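Slr0280 protein (Synechocystis sp., PDB 5H3K) is of unknown function but carries a phosphodiester glycosidase (NAGPA-type) domain, so it may act on sugar phosphodiesters. Local coordinates at residues Arg284-Val295 and Glu560-Leu568; Ala529-Arg538 and Gly569-Gly579. All coordinates share one frame; numbering follows the deposited sequence.

Contact 1 (Arg284-Val295 and Glu560-Leu568); sequences RFVNISGGQFPV and EFAQILQQL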
ATOM      1  N   ARG A 284      -1.222   4.607 -16.491  1.00  8.38           N
ATOM      2  CA  ARG A 284      -0.725   5.521 -17.523  1.00 10.21           C
ATOM      3  C   ARG A 284       0.721   5.219 -17.855  1.00 13.01           C
ATOM      4  O   ARG A 284       1.428   4.583 -17.068  1.00  8.57           O
ATOM      5  CB  ARG A 284      -0.775   6.967 -17.008  1.00 13.58           C
ATOM      6  CG  ARG A 284      -2.120   7.656 -17.114  1.00 18.00           C
ATOM      7  CD  ARG A 284      -2.056   9.049 -16.499  1.00 20.90           C
ATOM      8  NE  ARG A 284      -2.123   9.010 -15.037  1.00 20.48           N
ATOM      9  CZ  ARG A 284      -2.290  10.084 -14.278  1.00 17.25           C
ATOM     10  NH1 ARG A 284      -2.347   9.967 -12.958  1.00 15.03           N
ATOM     11  NH2 ARG A 284      -2.403  11.273 -14.854  1.00 17.12           N
ATOM     12  N   PHE A 285       1.167   5.693 -19.018  1.00 12.59           N
ATOM     13  CA  PHE A 285       2.594   5.755 -19.325  1.00 10.12           C
ATOM     14  C   PHE A 285       3.047   7.201 -19.190  1.00 12.34           C
ATOM     15  O   PHE A 285       2.447   8.097 -19.780  1.00 17.39           O
ATOM     16  CB  PHE A 285       2.884   5.257 -20.744  1.00 11.31           C
ATOM     17  CG  PHE A 285       2.643   3.782 -20.934  1.00 16.05           C
ATOM     18  CD1 PHE A 285       3.630   2.861 -20.623  1.00 15.58           C
ATOM     19  CD2 PHE A 285       1.426   3.319 -21.426  1.00 16.32           C
ATOM     20  CE1 PHE A 285       3.410   1.493 -20.796  1.00 14.91           C
ATOM     21  CE2 PHE A 285       1.198   1.955 -21.605  1.00 18.29           C
ATOM     22  CZ  PHE A 285       2.195   1.043 -21.284  1.00 17.32           C
ATOM     23  N   VAL A 286       4.089   7.441 -18.400  1.00  9.80           N
ATOM     24  CA  VAL A 286       4.610   8.793 -18.255  1.00 11.34           C
ATOM     25  C   VAL A 286       5.970   8.898 -18.943  1.00 14.38           C
ATOM     26  O   VAL A 286       6.890   8.123 -18.654  1.00 10.59           O
ATOM     27  CB  VAL A 286       4.711   9.214 -16.779  1.00 10.57           C
ATOM     28  CG1 VAL A 286       5.293  10.616 -16.669  1.00 12.78           C
ATOM     29  CG2 VAL A 286       3.335   9.154 -16.107  1.00  9.93           C
ATOM     30  N   ASN A 287       6.086   9.848 -19.869  1.00 12.02           N
ATOM     31  CA  ASN A 287       7.325  10.043 -20.610  1.00 14.26           C
ATOM     32  C   ASN A 287       8.158  11.163 -20.029  1.00 12.66           C
ATOM     33  O   ASN A 287       7.668  12.281 -19.865  1.00 13.90           O
ATOM     34  CB  ASN A 287       7.021  10.361 -22.076  1.00 19.39           C
ATOM     35  CG  ASN A 287       6.251   9.255 -22.761  1.00 24.16           C
ATOM     36  OD1 ASN A 287       6.671   8.101 -22.759  1.00 23.58           O
ATOM     37  ND2 ASN A 287       5.103   9.602 -23.344  1.00 31.67           N
ATOM     38  N   ILE A 288       9.403  10.851 -19.690  1.00 11.65           N
ATOM     39  CA  ILE A 288      10.374  11.877 -19.340  1.00 12.73           C
ATOM     40  C   ILE A 288      11.594  11.683 -20.223  1.00 13.58           C
ATOM     41  O   ILE A 288      11.606  10.809 -21.087  1.00 16.34           O
ATOM     42  CB  ILE A 288      10.781  11.819 -17.849  1.00 10.05           C
ATOM     43  CG1 ILE A 288      11.276  10.420 -17.489  1.00 11.84           C
ATOM     44  CG2 ILE A 288       9.608  12.210 -16.961  1.00 13.13           C
ATOM     45  CD1 ILE A 288      11.843  10.333 -16.087  1.00 12.69           C
ATOM     46  N   SER A 289      12.622  12.495 -20.008  1.00 16.29           N
ATOM     47  CA  SER A 289      13.850  12.371 -20.780  1.00 16.62           C
ATOM     48  C   SER A 289      14.437  10.961 -20.666  1.00 17.55           C
ATOM     49  O   SER A 289      14.842  10.364 -21.668  1.00 20.82           O
ATOM     50  CB  SER A 289      14.867  13.416 -20.313  1.00 21.70           C
ATOM     51  OG  SER A 289      16.056  13.315 -21.069  1.00 29.28           O
ATOM     52  N   GLY A 290      14.447  10.420 -19.449  1.00 14.55           N
ATOM     53  CA  GLY A 290      15.029   9.107 -19.185  1.00 18.67           C
ATOM     54  C   GLY A 290      14.317   7.873 -19.739  1.00 16.04           C
ATOM     55  O   GLY A 290      14.889   6.773 -19.741  1.00 11.48           O
ATOM     56  N   GLY A 291      13.081   8.039 -20.205  1.00 13.56           N
ATOM     57  CA  GLY A 291      12.320   6.926 -20.744  1.00 12.08           C
ATOM     58  C   GLY A 291      10.833   6.981 -20.454  1.00 13.31           C
ATOM     59  O   GLY A 291      10.322   7.981 -19.952  1.00 13.88           O
ATOM     60  N   GLN A 292      10.138   5.893 -20.778  1.00 10.63           N
ATOM     61  CA  GLN A 292       8.685   5.809 -20.630  1.00 10.52           C
ATOM     62  C   GLN A 292       8.362   4.893 -19.451  1.00  9.13           C
ATOM     63  O   GLN A 292       8.777   3.731 -19.435  1.00  8.49           O
ATOM     64  CB  GLN A 292       8.055   5.253 -21.910  1.00 13.44           C
ATOM     65  CG  GLN A 292       6.541   5.068 -21.830  1.00 16.72           C
ATOM     66  CD  GLN A 292       5.896   4.745 -23.169  1.00 23.90           C
ATOM     67  OE1 GLN A 292       5.860   3.588 -23.595  1.00 27.30           O
ATOM     68  NE2 GLN A 292       5.371   5.770 -23.834  1.00 22.63           N
ATOM     69  N   PHE A 293       7.649   5.423 -18.456  1.00  9.01           N
ATOM     70  CA  PHE A 293       7.384   4.686 -17.217  1.00  8.35           C
ATOM     71  C   PHE A 293       5.912   4.368 -17.065  1.00  8.39           C
ATOM     72  O   PHE A 293       5.086   5.283 -17.000  1.00  8.03           O
ATOM     73  CB  PHE A 293       7.799   5.517 -15.995  1.00  7.29           C
ATOM     74  CG  PHE A 293       9.286   5.714 -15.852  1.00  8.52           C
ATOM     75  CD1 PHE A 293       9.958   6.669 -16.610  1.00 10.22           C
ATOM     76  CD2 PHE A 293      10.008   4.968 -14.922  1.00  7.31           C
ATOM     77  CE1 PHE A 293      11.338   6.862 -16.461  1.00  9.92           C
ATOM     78  CE2 PHE A 293      11.381   5.148 -14.764  1.00  8.56           C
ATOM     79  CZ  PHE A 293      12.055   6.097 -15.537  1.00  8.92           C
ATOM     80  N   PRO A 294       5.567   3.073 -16.981  1.00  7.83           N
ATOM     81  CA  PRO A 294       4.187   2.751 -16.591  1.00  9.23           C
ATOM     82  C   PRO A 294       3.980   3.178 -15.137  1.00  9.71           C
ATOM     83  O   PRO A 294       4.808   2.834 -14.283  1.00  9.68           O
ATOM     84  CB  PRO A 294       4.120   1.220 -16.717  1.00 11.22           C
ATOM     85  CG  PRO A 294       5.298   0.846 -17.599  1.00 12.91           C
ATOM     86  CD  PRO A 294       6.364   1.871 -17.273  1.00 10.56           C
ATOM     87  N   VAL A 295       2.921   3.942 -14.865  1.00  9.04           N
ATOM     88  CA  VAL A 295       2.644   4.437 -13.518  1.00  7.12           C
ATOM     89  C   VAL A 295       1.199   4.172 -13.095  1.00  8.39           C
ATOM     90  O   VAL A 295       0.255   4.398 -13.864  1.00  8.54           O
ATOM     91  CB  VAL A 295       2.948   5.957 -13.401  1.00  7.92           C
ATOM     92  CG1 VAL A 295       2.516   6.502 -12.052  1.00  9.94           C
ATOM     93  CG2 VAL A 295       4.437   6.233 -13.611  1.00  9.06           C
ATOM     94  N   GLU A 560      14.521  11.380 -11.557  1.00  7.58           N
ATOM     95  CA  GLU A 560      13.544  10.920 -12.539  1.00  8.69           C
ATOM     96  C   GLU A 560      12.149  10.818 -11.942  1.00  7.11           C
ATOM     97  O   GLU A 560      11.170  11.210 -12.579  1.00  6.66           O
ATOM     98  CB  GLU A 560      13.978   9.585 -13.149  1.00  8.43           C
ATOM     99  CG  GLU A 560      15.165   9.746 -14.105  1.00  9.25           C
ATOM    100  CD  GLU A 560      15.810   8.426 -14.510  1.00 14.74           C
ATOM    101  OE1 GLU A 560      15.685   7.434 -13.748  1.00 10.82           O
ATOM    102  OE2 GLU A 560      16.467   8.391 -15.586  1.00 13.24           O
ATOM    103  N   PHE A 561      12.058  10.295 -10.720  1.00  6.02           N
ATOM    104  CA  PHE A 561      10.765  10.167 -10.063  1.00  4.46           C
ATOM    105  C   PHE A 561      10.150  11.550  -9.822  1.00  5.99           C
ATOM    106  O   PHE A 561       8.956  11.734 -10.021  1.00  5.78           O
ATOM    107  CB  PHE A 561      10.894   9.367  -8.756  1.00  3.75           C
ATOM    108  CG  PHE A 561       9.568   8.939  -8.163  1.00  5.12           C
ATOM    109  CD1 PHE A 561       8.558   8.425  -8.972  1.00  5.01           C
ATOM    110  CD2 PHE A 561       9.346   9.034  -6.792  1.00  4.07           C
ATOM    111  CE1 PHE A 561       7.323   8.026  -8.431  1.00  6.43           C
ATOM    112  CE2 PHE A 561       8.133   8.628  -6.237  1.00  3.00           C
ATOM    113  CZ  PHE A 561       7.114   8.129  -7.054  1.00  4.27           C
ATOM    114  N   ALA A 562      10.971  12.525  -9.423  1.00  5.13           N
ATOM    115  CA  ALA A 562      10.501  13.909  -9.285  1.00  6.42           C
ATOM    116  C   ALA A 562       9.944  14.449 -10.603  1.00  8.08           C
ATOM    117  O   ALA A 562       8.913  15.127 -10.624  1.00  7.93           O
ATOM    118  CB  ALA A 562      11.608  14.799  -8.765  1.00  6.62           C
ATOM    119  N   GLN A 563      10.617  14.139 -11.704  1.00  8.34           N
ATOM    120  CA  GLN A 563      10.132  14.549 -13.014  1.00  9.55           C
ATOM    121  C   GLN A 563       8.828  13.851 -13.360  1.00  8.44           C
ATOM    122  O   GLN A 563       7.915  14.466 -13.920  1.00  8.87           O
ATOM    123  CB  GLN A 563      11.206  14.294 -14.078  1.00 10.16           C
ATOM    124  CG  GLN A 563      12.475  15.123 -13.866  1.00 13.13           C
ATOM    125  CD  GLN A 563      13.561  14.834 -14.893  1.00 25.23           C
ATOM    126  OE1 GLN A 563      13.568  13.781 -15.535  1.00 24.55           O
ATOM    127  NE2 GLN A 563      14.488  15.772 -15.051  1.00 28.30           N
ATOM    128  N   ILE A 564       8.731  12.565 -13.028  1.00  6.60           N
ATOM    129  CA  ILE A 564       7.485  11.829 -13.238  1.00  6.91           C
ATOM    130  C   ILE A 564       6.318  12.498 -12.508  1.00  8.41           C
ATOM    131  O   ILE A 564       5.244  12.695 -13.084  1.00  8.18           O
ATOM    132  CB  ILE A 564       7.623  10.339 -12.799  1.00  7.30           C
ATOM    133  CG1 ILE A 564       8.475   9.565 -13.821  1.00  8.04           C
ATOM    134  CG2 ILE A 564       6.250   9.691 -12.642  1.00  7.69           C
ATOM    135  CD1 ILE A 564       8.985   8.205 -13.331  1.00  7.85           C
ATOM    136  N   LEU A 565       6.540  12.864 -11.251  1.00  7.79           N
ATOM    137  CA  LEU A 565       5.496  13.463 -10.418  1.00  9.22           C
ATOM    138  C   LEU A 565       5.117  14.853 -10.919  1.00 10.36           C
ATOM    139  O   LEU A 565       3.949  15.225 -10.897  1.00 10.18           O
ATOM    140  CB  LEU A 565       5.951  13.535  -8.952  1.00  5.80           C
ATOM    141  CG  LEU A 565       6.106  12.156  -8.286  1.00  6.51           C
ATOM    142  CD1 LEU A 565       6.954  12.261  -7.034  1.00  6.80           C
ATOM    143  CD2 LEU A 565       4.754  11.519  -7.983  1.00  7.28           C
ATOM    144  N   GLN A 566       6.107  15.616 -11.371  1.00  9.96           N
ATOM    145  CA  GLN A 566       5.828  16.908 -11.992  1.00 10.39           C
ATOM    146  C   GLN A 566       4.934  16.729 -13.222  1.00 12.90           C
ATOM    147  O   GLN A 566       3.967  17.469 -13.404  1.00 12.56           O
ATOM    148  CB  GLN A 566       7.140  17.604 -12.360  1.00 14.71           C
ATOM    149  CG  GLN A 566       6.973  18.981 -12.955  1.00 25.28           C
ATOM    150  CD  GLN A 566       8.308  19.651 -13.217  1.00 24.57           C
ATOM    151  OE1 GLN A 566       9.219  19.049 -13.794  1.00 34.11           O
ATOM    152  NE2 GLN A 566       8.437  20.896 -12.779  1.00 33.58           N
ATOM    153  N   GLN A 567       5.243  15.734 -14.048  1.00 10.52           N
ATOM    154  CA  GLN A 567       4.407  15.381 -15.203  1.00 15.50           C
ATOM    155  C   GLN A 567       2.970  14.993 -14.826  1.00 15.04           C
ATOM    156  O   GLN A 567       2.027  15.212 -15.593  1.00 14.35           O
ATOM    157  CB  GLN A 567       5.059  14.240 -15.988  1.00 15.17           C
ATOM    158  CG  GLN A 567       6.086  14.702 -16.997  1.00 23.83           C
ATOM    159  CD  GLN A 567       5.437  15.479 -18.128  1.00 32.94           C
ATOM    160  OE1 GLN A 567       4.671  14.922 -18.919  1.00 37.91           O
ATOM    161  NE2 GLN A 567       5.717  16.774 -18.192  1.00 33.84           N
ATOM    162  N   LEU A 568       2.804  14.408 -13.644  1.00 11.69           N
ATOM    163  CA  LEU A 568       1.489  14.001 -13.167  1.00 11.33           C
ATOM    164  C   LEU A 568       0.692  15.158 -12.587  1.00 13.81           C
ATOM    165  O   LEU A 568      -0.475  14.996 -12.232  1.00 13.72           O
ATOM    166  CB  LEU A 568       1.628  12.910 -12.107  1.00 10.29           C
ATOM    167  CG  LEU A 568       2.118  11.573 -12.638  1.00 10.60           C
ATOM    168  CD1 LEU A 568       2.419  10.621 -11.479  1.00 12.21           C
ATOM    169  CD2 LEU A 568       1.069  10.989 -13.560  1.00 13.04           C
TER
HETATM  170  O   HOH W   1      -2.222  12.683 -11.810  1.00 23.09           O
HETATM  171  O   HOH W   2      12.324  14.958 -18.486  1.00 22.26           O
HETATM  172  O   HOH W   3      14.663  12.047 -17.221  1.00 16.70           O

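Contact 2 (Ala529-Arg538 and Gly569-Gly579); sequences ASRSAIAVDR and GAVNALNLDGG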
ATOM      1  N   ALA A 529      15.096   2.334  -8.840  1.00  7.23           N
ATOM      2  CA  ALA A 529      14.192   1.426  -8.132  1.00  6.90           C
ATOM      3  C   ALA A 529      12.717   1.712  -8.374  1.00  5.15           C
ATOM      4  O   ALA A 529      12.366   2.774  -8.896  1.00  4.23           O
ATOM      5  CB  ALA A 529      14.485   1.481  -6.618  1.00  5.59           C
ATOM      6  N   SER A 530      11.863   0.769  -7.967  1.00  5.24           N
ATOM      7  CA  SER A 530      10.434   1.039  -7.831  1.00  4.72           C
ATOM      8  C   SER A 530      10.291   2.203  -6.859  1.00  3.46           C
ATOM      9  O   SER A 530      11.104   2.352  -5.938  1.00  3.65           O
ATOM     10  CB  SER A 530       9.685  -0.181  -7.290  1.00  5.21           C
ATOM     11  OG  SER A 530       9.831  -1.286  -8.174  1.00  6.14           O
ATOM     12  N   ARG A 531       9.285   3.045  -7.077  1.00  3.13           N
ATOM     13  CA  ARG A 531       9.041   4.203  -6.205  1.00  3.50           C
ATOM     14  C   ARG A 531       7.574   4.362  -5.794  1.00  2.80           C
ATOM     15  O   ARG A 531       6.653   3.981  -6.532  1.00  3.46           O
ATOM     16  CB  ARG A 531       9.510   5.501  -6.879  1.00  4.32           C
ATOM     17  CG  ARG A 531      10.960   5.486  -7.376  1.00  2.91           C
ATOM     18  CD  ARG A 531      11.969   5.565  -6.215  1.00  2.76           C
ATOM     19  NE  ARG A 531      13.323   5.514  -6.761  1.00  3.75           N
ATOM     20  CZ  ARG A 531      14.437   5.472  -6.041  1.00  6.98           C
ATOM     21  NH1 ARG A 531      14.386   5.498  -4.713  1.00  6.05           N
ATOM     22  NH2 ARG A 531      15.612   5.410  -6.668  1.00  7.03           N
ATOM     23  N   SER A 532       7.374   4.912  -4.601  1.00  2.68           N
ATOM     24  CA  SER A 532       6.044   5.281  -4.114  1.00  3.29           C
ATOM     25  C   SER A 532       6.066   6.756  -3.740  1.00  2.72           C
ATOM     26  O   SER A 532       7.092   7.282  -3.310  1.00  3.43           O
ATOM     27  CB  SER A 532       5.651   4.457  -2.876  1.00  2.98           C
ATOM     28  OG  SER A 532       5.496   3.086  -3.198  1.00  3.90           O
ATOM     29  N   ALA A 533       4.938   7.438  -3.899  1.00  2.85           N
ATOM     30  CA  ALA A 533       4.848   8.824  -3.460  1.00  2.83           C
ATOM     31  C   ALA A 533       3.442   9.174  -3.040  1.00  2.88           C
ATOM     32  O   ALA A 533       2.469   8.518  -3.443  1.00  3.00           O
ATOM     33  CB  ALA A 533       5.340   9.802  -4.557  1.00  2.44           C
ATOM     34  N   ILE A 534       3.343  10.219  -2.226  1.00  2.54           N
ATOM     35  CA  ILE A 534       2.075  10.889  -1.993  1.00  3.37           C
ATOM     36  C   ILE A 534       2.241  12.347  -2.401  1.00  3.38           C
ATOM     37  O   ILE A 534       3.245  12.991  -2.057  1.00  4.37           O
ATOM     38  CB  ILE A 534       1.565  10.760  -0.536  1.00  2.82           C
ATOM     39  CG1 ILE A 534       0.234  11.506  -0.378  1.00  3.85           C
ATOM     40  CG2 ILE A 534       2.615  11.253   0.477  1.00  2.75           C
ATOM     41  CD1 ILE A 534      -0.522  11.108   0.858  1.00  4.24           C
ATOM     42  N   ALA A 535       1.271  12.864  -3.148  1.00  2.65           N
ATOM     43  CA  ALA A 535       1.370  14.211  -3.673  1.00  5.03           C
ATOM     44  C   ALA A 535       0.021  14.897  -3.631  1.00  5.47           C
ATOM     45  O   ALA A 535      -1.023  14.244  -3.444  1.00  5.69           O
ATOM     46  CB  ALA A 535       1.901  14.177  -5.105  1.00  5.06           C
ATOM     47  N   VAL A 536       0.036  16.214  -3.778  1.00  7.55           N
ATOM     48  CA  VAL A 536      -1.212  16.936  -4.011  1.00  7.39           C
ATOM     49  C   VAL A 536      -1.110  17.737  -5.305  1.00  9.28           C
ATOM     50  O   VAL A 536      -0.049  18.291  -5.614  1.00  9.59           O
ATOM     51  CB  VAL A 536      -1.606  17.845  -2.820  1.00 12.96           C
ATOM     52  CG1 VAL A 536      -1.740  17.026  -1.542  1.00 10.31           C
ATOM     53  CG2 VAL A 536      -0.577  18.942  -2.622  1.00 21.17           C
ATOM     54  N   ASP A 537      -2.203  17.779  -6.065  1.00 12.53           N
ATOM     55  CA  ASP A 537      -2.255  18.550  -7.320  1.00 17.75           C
ATOM     56  C   ASP A 537      -2.783  19.980  -7.127  1.00 15.84           C
ATOM     57  O   ASP A 537      -2.943  20.434  -5.996  1.00 20.09           O
ATOM     58  CB  ASP A 537      -3.058  17.809  -8.403  1.00 20.53           C
ATOM     59  CG  ASP A 537      -4.552  17.668  -8.070  1.00 19.43           C
ATOM     60  OD1 ASP A 537      -5.120  18.434  -7.249  1.00 19.96           O
ATOM     61  OD2 ASP A 537      -5.181  16.770  -8.664  1.00 28.30           O
ATOM     62  N   ARG A 538      -3.055  20.661  -8.242  1.00 23.21           N
ATOM     63  CA  ARG A 538      -3.548  22.042  -8.256  1.00 28.48           C
ATOM     64  C   ARG A 538      -4.870  22.211  -7.509  1.00 27.08           C
ATOM     65  O   ARG A 538      -5.134  23.263  -6.919  1.00 34.21           O
ATOM     66  CB  ARG A 538      -3.751  22.494  -9.705  1.00 33.37           C
ATOM     67  CG  ARG A 538      -2.755  21.890 -10.696  1.00 35.15           C
ATOM     68  CD  ARG A 538      -1.489  22.731 -10.798  1.00 42.75           C
ATOM     69  NE  ARG A 538      -0.448  22.059 -11.571  1.00 39.83           N
ATOM     70  CZ  ARG A 538       0.778  22.543 -11.757  1.00 41.21           C
ATOM     71  NH1 ARG A 538       1.123  23.714 -11.227  1.00 41.54           N
ATOM     72  NH2 ARG A 538       1.662  21.855 -12.474  1.00 35.91           N
ATOM     73  N   GLY A 569       1.327  16.319 -12.479  1.00 13.12           N
ATOM     74  CA  GLY A 569       0.651  17.519 -12.014  1.00 14.29           C
ATOM     75  C   GLY A 569       0.844  17.793 -10.535  1.00 14.76           C
ATOM     76  O   GLY A 569       0.089  18.560  -9.929  1.00 13.55           O
ATOM     77  N   ALA A 570       1.859  17.180  -9.938  1.00 13.10           N
ATOM     78  CA  ALA A 570       2.093  17.380  -8.510  1.00  9.62           C
ATOM     79  C   ALA A 570       2.583  18.797  -8.221  1.00  9.88           C
ATOM     80  O   ALA A 570       3.534  19.258  -8.847  1.00 12.37           O
ATOM     81  CB  ALA A 570       3.095  16.359  -7.988  1.00  8.89           C
ATOM     82  N   VAL A 571       1.946  19.487  -7.277  1.00  7.67           N
ATOM     83  CA  VAL A 571       2.485  20.766  -6.794  1.00 10.60           C
ATOM     84  C   VAL A 571       3.311  20.592  -5.519  1.00 10.18           C
ATOM     85  O   VAL A 571       4.222  21.368  -5.261  1.00 12.42           O
ATOM     86  CB  VAL A 571       1.383  21.825  -6.581  1.00 13.01           C
ATOM     87  CG1 VAL A 571       0.590  22.007  -7.856  1.00 20.97           C
ATOM     88  CG2 VAL A 571       0.459  21.430  -5.461  1.00 21.85           C
ATOM     89  N   ASN A 572       2.973  19.584  -4.717  1.00  8.31           N
ATOM     90  CA  ASN A 572       3.804  19.167  -3.587  1.00  8.46           C
ATOM     91  C   ASN A 572       3.901  17.650  -3.697  1.00  7.09           C
ATOM     92  O   ASN A 572       2.912  17.023  -4.051  1.00  5.77           O
ATOM     93  CB  ASN A 572       3.136  19.526  -2.249  1.00  7.98           C
ATOM     94  CG  ASN A 572       3.014  21.027  -2.021  1.00 12.51           C
ATOM     95  OD1 ASN A 572       3.968  21.778  -2.201  1.00 14.45           O
ATOM     96  ND2 ASN A 572       1.838  21.459  -1.597  1.00 18.12           N
ATOM     97  N   ALA A 573       5.067  17.061  -3.420  1.00  5.77           N
ATOM     98  CA  ALA A 573       5.258  15.623  -3.556  1.00  5.04           C
ATOM     99  C   ALA A 573       6.293  15.120  -2.566  1.00  5.27           C
ATOM    100  O   ALA A 573       7.355  15.726  -2.410  1.00  4.99           O
ATOM    101  CB  ALA A 573       5.689  15.269  -4.999  1.00  6.59           C
ATOM    102  N   LEU A 574       5.970  14.009  -1.908  1.00  2.33           N
ATOM    103  CA  LEU A 574       6.840  13.369  -0.932  1.00  3.80           C
ATOM    104  C   LEU A 574       7.164  11.969  -1.412  1.00  3.29           C
ATOM    105  O   LEU A 574       6.255  11.167  -1.696  1.00  2.83           O
ATOM    106  CB  LEU A 574       6.132  13.291   0.430  1.00  3.32           C
ATOM    107  CG  LEU A 574       6.811  12.457   1.517  1.00  2.87           C
ATOM    108  CD1 LEU A 574       8.101  13.129   1.935  1.00  4.67           C
ATOM    109  CD2 LEU A 574       5.845  12.329   2.708  1.00  4.34           C
ATOM    110  N   ASN A 575       8.456  11.671  -1.514  1.00  4.27           N
ATOM    111  CA  ASN A 575       8.907  10.318  -1.796  1.00  4.55           C
ATOM    112  C   ASN A 575       8.613   9.441  -0.592  1.00  3.61           C
ATOM    113  O   ASN A 575       8.916   9.822   0.541  1.00  3.55           O
ATOM    114  CB  ASN A 575      10.402  10.283  -2.104  1.00  3.20           C
ATOM    115  CG  ASN A 575      10.859   8.911  -2.571  1.00  3.51           C
ATOM    116  OD1 ASN A 575      10.387   8.400  -3.603  1.00  4.66           O
ATOM    117  ND2 ASN A 575      11.751   8.284  -1.798  1.00  4.53           N
ATOM    118  N   LEU A 576       7.974   8.301  -0.831  1.00  3.88           N
ATOM    119  CA  LEU A 576       7.715   7.325   0.224  1.00  3.52           C
ATOM    120  C   LEU A 576       8.728   6.204   0.034  1.00  3.07           C
ATOM    121  O   LEU A 576       9.532   6.246  -0.912  1.00  4.81           O
ATOM    122  CB  LEU A 576       6.270   6.800   0.117  1.00  2.86           C
ATOM    123  CG  LEU A 576       5.156   7.849   0.327  1.00  2.18           C
ATOM    124  CD1 LEU A 576       3.735   7.296   0.032  1.00  3.26           C
ATOM    125  CD2 LEU A 576       5.212   8.441   1.729  1.00  2.36           C
ATOM    126  N   ASP A 577       8.718   5.203   0.910  1.00  3.14           N
ATOM    127  CA  ASP A 577       9.620   4.057   0.757  1.00  4.40           C
ATOM    128  C   ASP A 577       9.363   3.361  -0.596  1.00  3.83           C
ATOM    129  O   ASP A 577       8.228   3.299  -1.075  1.00  3.65           O
ATOM    130  CB  ASP A 577       9.406   3.091   1.935  1.00  4.53           C
ATOM    131  CG  ASP A 577      10.425   1.960   1.995  1.00  6.75           C
ATOM    132  OD1 ASP A 577      11.543   2.060   1.423  1.00  5.06           O
ATOM    133  OD2 ASP A 577      10.095   0.948   2.672  1.00  5.44           O
ATOM    134  N   GLY A 578      10.420   2.864  -1.231  1.00  5.10           N
ATOM    135  CA  GLY A 578      10.269   2.240  -2.537  1.00  4.26           C
ATOM    136  C   GLY A 578      10.839   0.840  -2.627  1.00  4.96           C
ATOM    137  O   GLY A 578      10.826   0.083  -1.644  1.00  5.28           O
ATOM    138  N   GLY A 579      11.340   0.485  -3.807  1.00  3.90           N
ATOM    139  CA  GLY A 579      11.860  -0.854  -4.042  1.00  4.46           C
ATOM    140  C   GLY A 579      10.773  -1.902  -3.866  1.00  5.53           C
ATOM    141  O   GLY A 579       9.642  -1.698  -4.308  1.00  3.91           O
TER
HETATM  142  O   HOH W   4      12.454   5.351  -2.553  1.00  4.69           O
HETATM  143  O   HOH W   5       9.871   5.768  -3.352  1.00  3.49           O

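Contact 1 (Arg284-Val295 and Glu560-Leu568)
Ile564 points its CD1 methyl at the face of the Phe293 ring, 3.7 Å from the ring centroid and 17° off the normal, a CH-pi contact in which the two side chains stand at about a right angle. Its other branch, CG2, lies 4.0 Å from CG2 of Val295, so this beta-branched residue meets two strand side chains at once. Ile288 holds CG1 in the cramped position between its backbone N and carbonyl carbon (chi1 54°), which carries CD1 to the helix, 3.7 Å from CB of Glu560. Farther along, Leu568 sets CD2 over the centre of the Arg284 guanidinium, 3.6 Å from CZ, leaving the N-H groups at the rim for polar partners: NH1 reaches Thr297 OG1 and a water that also bonds Leu568 O. Polar links across the contact run through water, one of them joining Gly290 N to Gln563 OE1. At the hairpin turn a side chain on Gly290 would collide with the carboxylate of Glu560, which is salt-bridged to Arg550. The helix 558-567 thus lies across the hairpin of strands 279-288 and 291-300, and its Phe561 and Leu565 reach strands 542-547 and 504-507 of the same sheet.

Contact 2 (Ala529-Arg538 and Gly569-Gly579)
This is an antiparallel strand pairing inside an eight-stranded sheet, where 531-536 runs between 572-576 and 542-547. Backbone bonds tie Ile534 to Leu574 in both directions; Leu574 N meets Ile534 O at 2.9 Å. Alanine suits position 533, where the ring of Phe561 from helix 558-567 packs on its CB; on the same face CB of Ala535 sits 3.9 Å from CB of Ala573, which Ile506 also touches. On the other face Leu576, with CG anti to its carbonyl carbon (chi1 -63°), lays CD1 alongside the Ala533-Ile534 peptide, 3.7 Å from Ile534 N, and CD2 against CG2 of Ile534 at 4.0 Å. With an alanine at Leu576, that peptide is likely to lose its cover and Ile534 CG2 a neighbour. Asn575 turns its amide toward water: OD1 lies near one that takes the N-H of Ser532, while ND2 donates to Gly502 O and to a second water that also takes an N-H from Arg531 NH1. At one end Gly579 N donates to Ser530 O, 2.8 Å, and a side chain on Gly578 would clash with that oxygen. At the other, Val571 spreads CG1 over a face of the Arg538 guanidinium, 3.8 Å from NH1. Val571 and Asn572 both face Val536, Val571 N bonding its O at 2.9 Å: a classic beta bulge in this antiparallel pairing.

The centres of the two contacts lie about 11 Å apart, and both reach the same eight-stranded antiparallel sheet: the hairpin of contact 1 supplies two of its strands and contact 2 two more. Along the chain their segments alternate: 284-295, then 529-538, then 560-568 and 569-579, the last two continuous, so the helix of contact 1 leads directly into the strand of contact 2. Gly569, with positive phi, ends that helix in a Schellman motif, and a probable hydrogen bond joins Leu565 O to Ala570 N. Phe561 bridges the two, its ring packing on Ala533 and Asn575. The hairpin 284-295, some 230 residues earlier in the chain than strand 531-536, is therefore built into one sheet with it, and one helix packs over both.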